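Local coordinates for hypothetical sugar binding protein (Bacteroides thetaiotaomicron, PDB 3SEE) that is of unknown function but probably binds sugars through a galactose-binding-domain-like beta-sandwich fold, at residues 110-115 against 198-203. Sequence-based numbering, arbitrary orientation.
Sequences SVYIKQ and DCYVAI
The phenol oxygen of Y200 is gripped by two waters lying in the plane of its ring, and through them it reaches the neighbouring strand. One water stands 2.7 Å from Y200 OH and donates to Y112 OH. The other accepts from K114 NZ and lies within hydrogen-bonding distance of Q115 O, while the lysine also forms a salt bridge with E118 and Y112 OH is hydrogen-bonded to the backbone oxygen of W76. Tyrosine suits both places, joining a flat apolar wall to a polar tip. With CG between its backbone N and carbonyl carbon (chi1 62°), the Y112 ring swings across to A202, whose CB sits over one face, 3.6 Å from the centroid, in a CH-pi contact; the small alanine lets the ring lie this close. The Y200 ring, turned obliquely to it, passes CE2 4.1 Å from Y112 CE1 and takes K114 CB over one face, and the lysine chain, extended as far as CE, runs alongside with CD 3.5 Å from Y200 OH. Cutting Y112 back to an alanine would probably uncover A202 CB, take one acceptor from the first water and leave W76 O without its phenol partner. Paired backbone bonds join Y112 to A202 and K114 to Y200, the straightest being A202 N to Y112 O (2.9 Å, 169°). On the other face, branched V111, I113, V201 and I203 suit extended strands and a buried, apolar interior; I113 CG1 meets V201 CG2 at 4.2 Å. There V111, V201 and I203 pack on L96 and F98 of strand 93-102 in the second sheet, as expected for a beta-sandwich and consistent with the galactose-binding-like fold.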
loop_
_atom_site.group_PDB
_atom_site.type_symbol
_atom_site.label_atom_id
_atom_site.label_comp_id
_atom_site.label_asym_id
_atom_site.label_seq_id
_atom_site.Cartn_x
_atom_site.Cartn_y
_atom_site.Cartn_z
ATOM N N SER A 110 1.576 -6.636 -0.844
ATOM C CA SER A 110 1.200 -5.964 0.377
ATOM C C SER A 110 0.561 -4.621 0.121
ATOM O O SER A 110 0.754 -4.013 -0.928
ATOM C CB SER A 110 2.432 -5.783 1.249
ATOM O OG SER A 110 3.142 -7.017 1.405
ATOM N N VAL A 111 -0.154 -4.152 1.129
ATOM C CA VAL A 111 -0.937 -2.922 1.089
ATOM C C VAL A 111 -0.860 -2.212 2.436
ATOM O O VAL A 111 -0.910 -2.882 3.475
ATOM C CB VAL A 111 -2.436 -3.287 0.937
ATOM C CG1 VAL A 111 -3.326 -2.041 1.022
ATOM C CG2 VAL A 111 -2.651 -4.053 -0.345
ATOM N N TYR A 112 -0.874 -0.886 2.451
ATOM C CA TYR A 112 -1.281 -0.110 3.612
ATOM C C TYR A 112 -1.896 1.197 3.096
ATOM O O TYR A 112 -1.738 1.550 1.922
ATOM C CB TYR A 112 -0.140 0.122 4.621
ATOM C CG TYR A 112 1.061 0.899 4.129
ATOM C CD1 TYR A 112 1.023 2.281 4.016
ATOM C CD2 TYR A 112 2.222 0.249 3.752
ATOM C CE1 TYR A 112 2.116 2.996 3.571
ATOM C CE2 TYR A 112 3.323 0.959 3.292
ATOM C CZ TYR A 112 3.264 2.339 3.213
ATOM O OH TYR A 112 4.338 3.082 2.759
ATOM N N ILE A 113 -2.582 1.917 3.989
ATOM C CA ILE A 113 -3.219 3.185 3.635
ATOM C C ILE A 113 -2.888 4.157 4.764
ATOM O O ILE A 113 -3.291 3.961 5.912
ATOM C CB ILE A 113 -4.746 3.043 3.441
ATOM C CG1 ILE A 113 -5.097 1.867 2.513
ATOM C CG2 ILE A 113 -5.314 4.369 2.877
ATOM C CD1 ILE A 113 -6.616 1.670 2.279
ATOM N N LYS A 114 -2.109 5.187 4.433
ATOM C CA LYS A 114 -1.445 6.043 5.412
ATOM C C LYS A 114 -1.811 7.509 5.216
ATOM O O LYS A 114 -2.009 7.988 4.109
ATOM C CB LYS A 114 0.088 5.870 5.331
ATOM C CG LYS A 114 0.849 6.503 6.478
ATOM C CD LYS A 114 2.332 6.186 6.394
ATOM C CE LYS A 114 3.119 6.699 7.584
ATOM N NZ LYS A 114 3.146 8.193 7.651
ATOM N N GLN A 115 -1.815 8.238 6.322
ATOM C CA GLN A 115 -1.941 9.685 6.314
ATOM C C GLN A 115 -0.788 10.343 5.548
ATOM O O GLN A 115 0.374 10.025 5.768
ATOM C CB GLN A 115 -1.966 10.168 7.749
ATOM C CG GLN A 115 -2.122 11.684 7.901
ATOM C CD GLN A 115 -2.467 12.101 9.319
ATOM O OE1 GLN A 115 -3.059 11.313 10.062
ATOM N NE2 GLN A 115 -2.154 13.349 9.687
ATOM N N ASP A 198 -6.788 13.361 3.438
ATOM C CA ASP A 198 -5.540 13.309 2.678
ATOM C C ASP A 198 -4.730 12.103 3.128
ATOM O O ASP A 198 -4.085 12.116 4.187
ATOM C CB ASP A 198 -4.756 14.614 2.871
ATOM C CG ASP A 198 -3.588 14.736 1.953
ATOM O OD1 ASP A 198 -3.319 13.813 1.147
ATOM O OD2 ASP A 198 -2.910 15.793 2.027
ATOM N N CYS A 199 -4.818 11.047 2.332
ATOM C CA CYS A 199 -4.107 9.811 2.619
ATOM C C CYS A 199 -3.607 9.245 1.296
ATOM O O CYS A 199 -3.905 9.798 0.233
ATOM C CB CYS A 199 -5.028 8.809 3.335
ATOM S SG CYS A 199 -6.433 8.232 2.344
ATOM N N TYR A 200 -2.862 8.139 1.363
ATOM C CA TYR A 200 -2.495 7.437 0.155
ATOM C C TYR A 200 -2.538 5.947 0.362
ATOM O O TYR A 200 -2.206 5.441 1.452
ATOM C CB TYR A 200 -1.115 7.868 -0.370
ATOM C CG TYR A 200 0.026 7.752 0.596
ATOM C CD1 TYR A 200 0.277 8.769 1.501
ATOM C CD2 TYR A 200 0.859 6.648 0.599
ATOM C CE1 TYR A 200 1.353 8.667 2.374
ATOM C CE2 TYR A 200 1.921 6.558 1.469
ATOM C CZ TYR A 200 2.149 7.568 2.393
ATOM O OH TYR A 200 3.203 7.553 3.270
ATOM N N VAL A 201 -2.953 5.264 -0.693
ATOM C CA VAL A 201 -2.781 3.819 -0.797
ATOM C C VAL A 201 -1.357 3.509 -1.255
ATOM O O VAL A 201 -0.864 4.133 -2.190
ATOM C CB VAL A 201 -3.793 3.249 -1.801
ATOM C CG1 VAL A 201 -3.539 1.756 -2.063
ATOM C CG2 VAL A 201 -5.227 3.505 -1.340
ATOM N N ALA A 202 -0.711 2.551 -0.602
ATOM C CA ALA A 202 0.601 2.023 -0.971
ATOM C C ALA A 202 0.448 0.539 -1.273
ATOM O O ALA A 202 -0.110 -0.212 -0.471
ATOM C CB ALA A 202 1.586 2.212 0.195
ATOM N N ILE A 203 0.937 0.119 -2.434
ATOM C CA ILE A 203 0.982 -1.277 -2.834
ATOM C C ILE A 203 2.467 -1.620 -2.979
ATOM O O ILE A 203 3.234 -0.882 -3.645
ATOM C CB ILE A 203 0.212 -1.541 -4.149
ATOM C CG1 ILE A 203 -1.272 -1.189 -3.946
ATOM C CG2 ILE A 203 0.431 -2.990 -4.617
ATOM C CD1 ILE A 203 -2.124 -1.224 -5.232
HETATM O O HOH W 1 5.032 5.632 3.581
HETATM O O HOH W 2 3.051 9.545 5.259
#